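Local coordinates for 3-hydroxy-3-methylglutaryl-CoA lyase (Acinetobacter baumannii, PDB 6NDS), which belongs to the HMGL-like family of TIM-barrel proteins and binds a zinc ion and coenzyme A, at residues 80-90 against 102-110; 259-269 against 297-306. One frame throughout, in Å; residues are numbered along the deposited sequence. Where two conformers were deposited one is given.

Contact 1 of 2, residues 80-90 against 102-110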
# COMPACT_ATOMS: atom_id res chain seq x y z
N ARG A 80 -12.47 -8.88 30.00
CA ARG A 80 -11.89 -10.07 29.37
C ARG A 80 -13.00 -10.83 28.64
O ARG A 80 -13.91 -11.36 29.27
CB ARG A 80 -11.23 -10.97 30.41
CG ARG A 80 -10.14 -10.32 31.25
CD ARG A 80 -8.98 -9.90 30.39
NE ARG A 80 -7.87 -9.40 31.20
CZ ARG A 80 -6.75 -10.08 31.47
NH1 ARG A 80 -6.59 -11.31 30.99
NH2 ARG A 80 -5.80 -9.53 32.21
N HIS A 81 -12.92 -10.87 27.31
CA HIS A 81 -13.78 -11.76 26.54
C HIS A 81 -13.18 -13.16 26.57
O HIS A 81 -11.98 -13.33 26.36
CB HIS A 81 -13.90 -11.27 25.10
CG HIS A 81 -14.68 -10.00 24.97
ND1 HIS A 81 -15.72 -9.85 24.08
CD2 HIS A 81 -14.58 -8.81 25.62
CE1 HIS A 81 -16.22 -8.63 24.18
NE2 HIS A 81 -15.55 -7.99 25.12
N LYS A 82 -14.02 -14.17 26.84
CA LYS A 82 -13.49 -15.51 27.09
C LYS A 82 -12.79 -16.09 25.87
O LYS A 82 -11.91 -16.95 26.01
CB LYS A 82 -14.60 -16.46 27.52
CG LYS A 82 -15.09 -16.24 28.93
CD LYS A 82 -16.04 -17.36 29.34
CE LYS A 82 -16.62 -17.08 30.72
NZ LYS A 82 -17.17 -15.70 30.79
N ASP A 83 -13.17 -15.66 24.67
CA ASP A 83 -12.62 -16.28 23.47
C ASP A 83 -11.54 -15.43 22.81
O ASP A 83 -11.20 -15.66 21.64
CB ASP A 83 -13.75 -16.61 22.50
CG ASP A 83 -14.56 -17.82 22.96
OD1 ASP A 83 -13.95 -18.87 23.25
OD2 ASP A 83 -15.80 -17.71 23.06
N ILE A 84 -10.95 -14.50 23.56
CA ILE A 84 -9.85 -13.67 23.09
C ILE A 84 -8.64 -13.93 23.97
O ILE A 84 -8.75 -14.00 25.20
CB ILE A 84 -10.21 -12.17 23.11
CG1 ILE A 84 -11.41 -11.89 22.21
CG2 ILE A 84 -9.02 -11.33 22.69
CD1 ILE A 84 -11.84 -10.42 22.21
N ILE A 85 -7.48 -14.07 23.34
CA ILE A 85 -6.20 -14.16 24.03
C ILE A 85 -5.59 -12.76 24.09
O ILE A 85 -5.28 -12.17 23.06
CB ILE A 85 -5.27 -15.16 23.33
CG1 ILE A 85 -5.87 -16.56 23.38
CG2 ILE A 85 -3.86 -15.12 23.93
CD1 ILE A 85 -5.27 -17.50 22.35
N TYR A 86 -5.44 -12.23 25.31
CA TYR A 86 -4.83 -10.93 25.53
C TYR A 86 -3.33 -11.13 25.77
O TYR A 86 -2.93 -11.76 26.75
CB TYR A 86 -5.50 -10.22 26.70
CG TYR A 86 -6.97 -9.94 26.41
CD1 TYR A 86 -7.35 -8.79 25.72
CD2 TYR A 86 -7.96 -10.84 26.79
CE1 TYR A 86 -8.68 -8.54 25.42
CE2 TYR A 86 -9.30 -10.60 26.50
CZ TYR A 86 -9.65 -9.45 25.82
OH TYR A 86 -10.96 -9.21 25.52
N VAL A 87 -2.52 -10.58 24.86
CA VAL A 87 -1.09 -10.83 24.78
C VAL A 87 -0.34 -9.65 25.38
O VAL A 87 -0.70 -8.50 25.14
CB VAL A 87 -0.65 -11.04 23.31
CG1 VAL A 87 0.85 -11.32 23.22
CG2 VAL A 87 -1.49 -12.14 22.63
N GLY A 88 0.71 -9.93 26.15
CA GLY A 88 1.62 -8.89 26.59
C GLY A 88 3.03 -9.10 26.04
O GLY A 88 3.54 -10.22 26.06
N LEU A 89 3.66 -8.02 25.56
CA LEU A 89 5.03 -8.09 25.06
C LEU A 89 6.02 -8.06 26.22
O LEU A 89 5.92 -7.21 27.11
CB LEU A 89 5.31 -6.92 24.10
CG LEU A 89 6.73 -6.87 23.50
CD1 LEU A 89 6.67 -6.29 22.10
CD2 LEU A 89 7.69 -6.04 24.35
N ILE A 90 7.02 -8.94 26.15
CA ILE A 90 7.94 -9.23 27.24
C ILE A 90 9.38 -9.19 26.74
O ILE A 90 9.68 -9.81 25.71
CB ILE A 90 7.63 -10.60 27.86
CG1 ILE A 90 6.17 -10.66 28.33
CG2 ILE A 90 8.58 -10.91 28.99
CD1 ILE A 90 5.83 -9.56 29.31
N ALA A 102 -0.32 -9.73 36.16
CA ALA A 102 -1.44 -9.03 35.52
C ALA A 102 -2.35 -9.97 34.74
O ALA A 102 -3.30 -9.50 34.10
CB ALA A 102 -0.91 -7.93 34.61
N ASN A 103 -2.09 -11.27 34.79
CA ASN A 103 -2.91 -12.28 34.11
C ASN A 103 -2.98 -12.03 32.61
O ASN A 103 -4.04 -12.17 31.99
CB ASN A 103 -4.31 -12.38 34.72
CG ASN A 103 -5.06 -13.60 34.22
OD1 ASN A 103 -4.46 -14.64 33.96
ND2 ASN A 103 -6.38 -13.47 34.05
N ALA A 104 -1.86 -11.67 32.01
CA ALA A 104 -1.77 -11.77 30.56
C ALA A 104 -2.01 -13.22 30.15
O ALA A 104 -1.56 -14.15 30.83
CB ALA A 104 -0.41 -11.29 30.07
N ASN A 105 -2.79 -13.42 29.08
CA ASN A 105 -3.09 -14.79 28.65
C ASN A 105 -1.91 -15.42 27.93
O ASN A 105 -1.80 -16.65 27.89
CB ASN A 105 -4.29 -14.84 27.71
CG ASN A 105 -5.57 -14.31 28.33
OD1 ASN A 105 -6.37 -13.66 27.65
ND2 ASN A 105 -5.80 -14.60 29.62
N GLU A 106 -1.07 -14.59 27.32
CA GLU A 106 0.05 -15.06 26.52
C GLU A 106 1.18 -14.06 26.63
O GLU A 106 0.95 -12.85 26.61
CB GLU A 106 -0.37 -15.25 25.06
CG GLU A 106 0.70 -15.81 24.13
CD GLU A 106 0.10 -16.26 22.80
OE1 GLU A 106 0.11 -15.48 21.82
OE2 GLU A 106 -0.42 -17.40 22.74
N LEU A 107 2.40 -14.57 26.78
CA LEU A 107 3.59 -13.75 26.86
C LEU A 107 4.32 -13.82 25.52
O LEU A 107 4.72 -14.91 25.08
CB LEU A 107 4.50 -14.24 27.99
CG LEU A 107 4.21 -13.71 29.40
CD1 LEU A 107 2.76 -13.87 29.82
CD2 LEU A 107 5.15 -14.39 30.40
N ASN A 108 4.48 -12.67 24.88
CA ASN A 108 5.16 -12.54 23.59
C ASN A 108 6.60 -12.11 23.85
O ASN A 108 6.88 -10.94 24.12
CB ASN A 108 4.44 -11.55 22.69
CG ASN A 108 5.13 -11.38 21.36
OD1 ASN A 108 5.87 -12.26 20.92
ND2 ASN A 108 4.89 -10.24 20.70
N LEU A 109 7.52 -13.08 23.78
CA LEU A 109 8.94 -12.82 23.96
C LEU A 109 9.51 -12.23 22.67
O LEU A 109 9.16 -12.68 21.58
CB LEU A 109 9.69 -14.11 24.30
CG LEU A 109 9.06 -15.15 25.23
CD1 LEU A 109 10.08 -16.22 25.59
CD2 LEU A 109 8.53 -14.51 26.49
N VAL A 110 10.38 -11.23 22.79
CA VAL A 110 10.89 -10.54 21.61
C VAL A 110 12.41 -10.39 21.69
O VAL A 110 12.94 -9.91 22.69
CB VAL A 110 10.24 -9.16 21.43
CG1 VAL A 110 10.84 -8.44 20.20
CG2 VAL A 110 8.73 -9.29 21.27
O HOH W 1 -8.50 -13.33 30.29
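Asn105 is bonded to Tyr86 at two points: its backbone N donates to Tyr86 O, while its side-chain OD1 accepts from Tyr86 N at 2.9 Å in an almost straight bond (178°). With Asn105 CG lying anti to the carbonyl carbon (chi1 -60°), the amide runs alongside the phenol in the same direction, and OD1 also meets the ring edge, 3.3 Å from Tyr86 CD2. Beyond this clamp the strands 85-90 and 106-110 pair in parallel. Gly88 N donates to Glu106 O (3.0 Å), Asn108 N to Gly88 O (2.9 Å) and Ile90 N to Asn108 O (2.9 Å). Ile90 CG1 rests on Leu107 CG at 3.8 Å, on the face covered by helix 93-101, the connecting helix of this beta-alpha-beta crossover in the TIM barrel. Where that helix ends in a Schellman motif, Arg80 presents NH1 and NH2 in its guanidinium plane to Asn103 O, with NH1 at 2.9 Å; a water joins NH1 to Asn105 ND2. On the other face, Glu106 pairs with Arg53, and Asn108 is held by Thr149, Asn147 and Glu55. These buried polar groups thus find partners on the flanking strands, and Arg80 probably offsets the partial negative charge of the helix C-terminus.

Contact 2 of 2, residues 259-269 against 297-306; sequences CTEDLVNMCEE and PSQLAKAGRN
Asp262 receives the start of helix 299-303 in its carboxylate, within a helix-helix packing at 84° outside the strands of the TIM barrel. OD2 takes Gln299 N on its syn lone pair at 3.0 Å, and OD1 takes Leu300 N at 2.9 Å, so both backbone donors are held by one side chain. Ser298, the N-cap, accepts from Ala301 N through OG and donates from the same atom to Glu261 OE2 (2.5 Å). Glu261 CG sits between its backbone N and carbonyl carbon (chi1 60°) and the chain bends at chi2, bringing OE2 to Ser298, where Ser285 also binds it. Leu300 closes this tight end: its CD1 lies 3.7 Å from Asn265 CG, with the two side chains crossing at about a right angle. Toward Arg305 and Asn306 the packing gives way to water. One water links Asn265 ND2 to Asn306 OD1, another Asn265 OD1 to Asn306 N, and a third joins Asn265 OD1 with Glu269 OE2. Asn306 ND2 itself binds Met190 O of the second subunit. On the solvent side, Arg305, which also pairs with Asp279, forms a salt bridge through NH2 to Glu268 OE2, 2.7 Å away, with NH2 above the carboxylate plane.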
# COMPACT_ATOMS: atom_id res chain seq x y z
N CYS A 259 -2.35 -1.43 8.31
CA CYS A 259 -3.61 -0.95 8.85
C CYS A 259 -4.66 -2.06 8.90
O CYS A 259 -4.97 -2.67 7.88
CB CYS A 259 -4.10 0.20 7.97
SG CYS A 259 -5.73 0.79 8.36
N THR A 260 -5.23 -2.30 10.09
CA THR A 260 -6.15 -3.42 10.25
C THR A 260 -7.34 -3.31 9.30
O THR A 260 -7.70 -4.30 8.65
CB THR A 260 -6.65 -3.49 11.70
OG1 THR A 260 -5.52 -3.48 12.57
CG2 THR A 260 -7.41 -4.80 11.94
N GLU A 261 -7.97 -2.14 9.21
CA GLU A 261 -9.16 -2.08 8.37
C GLU A 261 -8.80 -2.15 6.88
O GLU A 261 -9.59 -2.66 6.08
CB GLU A 261 -9.99 -0.84 8.70
CG GLU A 261 -9.30 0.49 8.51
CD GLU A 261 -8.60 1.01 9.76
OE1 GLU A 261 -8.27 0.24 10.68
OE2 GLU A 261 -8.34 2.23 9.79
N ASP A 262 -7.60 -1.69 6.49
CA ASP A 262 -7.18 -1.89 5.11
C ASP A 262 -6.91 -3.37 4.82
O ASP A 262 -7.25 -3.86 3.74
CB ASP A 262 -5.93 -1.04 4.80
CG ASP A 262 -6.20 0.48 4.88
OD1 ASP A 262 -7.35 0.89 5.15
OD2 ASP A 262 -5.24 1.27 4.69
N LEU A 263 -6.32 -4.09 5.78
CA LEU A 263 -6.12 -5.54 5.62
C LEU A 263 -7.45 -6.27 5.53
O LEU A 263 -7.66 -7.12 4.64
CB LEU A 263 -5.30 -6.08 6.79
CG LEU A 263 -5.26 -7.60 6.95
CD1 LEU A 263 -4.59 -8.24 5.74
CD2 LEU A 263 -4.52 -7.98 8.24
N VAL A 264 -8.39 -5.97 6.43
CA VAL A 264 -9.68 -6.65 6.42
C VAL A 264 -10.45 -6.31 5.15
O VAL A 264 -11.10 -7.17 4.57
CB VAL A 264 -10.48 -6.32 7.69
CG1 VAL A 264 -11.90 -6.98 7.63
CG2 VAL A 264 -9.73 -6.81 8.93
N ASN A 265 -10.35 -5.07 4.67
CA ASN A 265 -11.02 -4.73 3.41
C ASN A 265 -10.43 -5.54 2.25
O ASN A 265 -11.17 -6.03 1.39
CB ASN A 265 -10.91 -3.23 3.11
CG ASN A 265 -11.57 -2.85 1.80
OD1 ASN A 265 -12.81 -2.84 1.70
ND2 ASN A 265 -10.76 -2.58 0.78
N MET A 266 -9.10 -5.67 2.21
CA MET A 266 -8.48 -6.48 1.17
C MET A 266 -9.04 -7.91 1.17
O MET A 266 -9.41 -8.45 0.12
CB MET A 266 -6.97 -6.51 1.37
CG MET A 266 -6.28 -7.38 0.31
SD MET A 266 -4.48 -7.35 0.34
CE MET A 266 -4.12 -8.41 1.75
N CYS A 267 -9.09 -8.53 2.35
CA CYS A 267 -9.65 -9.88 2.48
C CYS A 267 -11.10 -9.92 2.04
O CYS A 267 -11.51 -10.83 1.32
CB CYS A 267 -9.53 -10.35 3.93
SG CYS A 267 -7.85 -10.65 4.48
N GLU A 268 -11.90 -8.94 2.50
CA GLU A 268 -13.33 -8.94 2.20
C GLU A 268 -13.58 -8.82 0.70
O GLU A 268 -14.45 -9.50 0.14
CB GLU A 268 -14.00 -7.81 2.99
CG GLU A 268 -15.51 -7.82 2.92
CD GLU A 268 -16.19 -7.48 4.24
OE1 GLU A 268 -15.63 -7.76 5.34
OE2 GLU A 268 -17.33 -6.97 4.17
N GLU A 269 -12.80 -7.98 0.01
CA GLU A 269 -12.98 -7.80 -1.43
C GLU A 269 -12.48 -9.01 -2.23
O GLU A 269 -13.07 -9.35 -3.26
CB GLU A 269 -12.26 -6.53 -1.89
CG GLU A 269 -12.93 -5.26 -1.37
CD GLU A 269 -14.37 -5.15 -1.85
OE1 GLU A 269 -14.59 -5.10 -3.08
OE2 GLU A 269 -15.29 -5.16 -1.00
N PRO A 297 -2.60 6.86 9.20
CA PRO A 297 -2.44 6.34 7.82
C PRO A 297 -3.36 5.17 7.52
O PRO A 297 -2.95 4.02 7.35
CB PRO A 297 -0.96 5.92 7.79
CG PRO A 297 -0.38 6.24 9.12
CD PRO A 297 -1.50 6.42 10.08
N SER A 298 -4.65 5.46 7.48
CA SER A 298 -5.67 4.47 7.10
C SER A 298 -6.32 4.92 5.80
O SER A 298 -6.94 5.99 5.77
CB SER A 298 -6.73 4.34 8.18
OG SER A 298 -7.83 3.58 7.70
N GLN A 299 -6.23 4.09 4.76
CA GLN A 299 -6.90 4.45 3.52
C GLN A 299 -8.41 4.28 3.64
O GLN A 299 -9.17 5.11 3.13
CB GLN A 299 -6.35 3.63 2.35
CG GLN A 299 -4.88 3.89 2.03
CD GLN A 299 -4.63 5.30 1.55
OE1 GLN A 299 -4.73 5.60 0.36
NE2 GLN A 299 -4.30 6.19 2.47
N LEU A 300 -8.85 3.22 4.33
CA LEU A 300 -10.29 2.98 4.44
C LEU A 300 -10.97 4.01 5.34
O LEU A 300 -12.11 4.37 5.08
CB LEU A 300 -10.56 1.56 4.95
CG LEU A 300 -10.74 0.46 3.89
CD1 LEU A 300 -12.08 0.57 3.19
CD2 LEU A 300 -9.62 0.49 2.83
N ALA A 301 -10.29 4.50 6.38
CA ALA A 301 -10.93 5.53 7.19
C ALA A 301 -11.14 6.81 6.39
O ALA A 301 -12.13 7.51 6.59
CB ALA A 301 -10.10 5.81 8.45
N LYS A 302 -10.22 7.10 5.47
CA LYS A 302 -10.33 8.29 4.64
C LYS A 302 -11.40 8.13 3.57
O LYS A 302 -12.21 9.04 3.35
CB LYS A 302 -8.99 8.60 3.96
CG LYS A 302 -7.85 9.02 4.86
CD LYS A 302 -6.52 8.83 4.13
CE LYS A 302 -5.40 9.67 4.71
NZ LYS A 302 -5.17 9.42 6.16
N ALA A 303 -11.41 7.00 2.87
CA ALA A 303 -12.20 6.87 1.66
C ALA A 303 -13.52 6.14 1.87
O ALA A 303 -14.44 6.33 1.06
CB ALA A 303 -11.39 6.13 0.58
N GLY A 304 -13.63 5.34 2.92
CA GLY A 304 -14.74 4.42 3.05
C GLY A 304 -14.58 3.24 2.11
O GLY A 304 -13.75 3.23 1.21
N ARG A 305 -15.39 2.21 2.34
CA ARG A 305 -15.34 1.02 1.51
C ARG A 305 -16.00 1.27 0.15
O ARG A 305 -16.64 2.30 -0.08
CB ARG A 305 -16.02 -0.15 2.22
CG ARG A 305 -17.50 0.11 2.48
CD ARG A 305 -18.07 -0.97 3.37
NE ARG A 305 -17.74 -2.29 2.84
CZ ARG A 305 -17.86 -3.42 3.52
NH1 ARG A 305 -18.31 -3.39 4.77
NH2 ARG A 305 -17.52 -4.57 2.95
N ASN A 306 -15.84 0.30 -0.76
CA ASN A 306 -16.35 0.44 -2.13
C ASN A 306 -17.84 0.76 -2.15
O ASN A 306 -18.31 1.52 -3.02
CB ASN A 306 -16.13 -0.86 -2.91
CG ASN A 306 -14.71 -0.99 -3.46
OD1 ASN A 306 -13.77 -0.38 -2.97
ND2 ASN A 306 -14.57 -1.81 -4.50
O HOH W 2 -11.51 -2.06 -2.04
O HOH W 3 -14.99 -4.75 1.67
O HOH W 4 -14.29 -2.01 -0.35
O HOH W 5 -17.16 -2.61 0.00

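Contact 1 belongs to the barrel core and contact 2 to its periphery; their centres lie 26 Å apart, and their nearest atoms are about 13 Å apart. They share no helix or strand. In 80-90 against 102-110, regular backbone pairing joins neighbouring strands, with side chains directed to both faces of the sheet; the side chain of Leu89 is about 4 Å from the bound coenzyme A. In 259-269 against 297-306 no backbone-to-backbone bond crosses: carboxylates meet backbone N-H groups, a hydroxyl and a guanidinium, and waters fill in toward the solvent. Contact 1 is untouched by the second subunit, whereas contact 2 lies against it, so its segments also take part in the dimer interface.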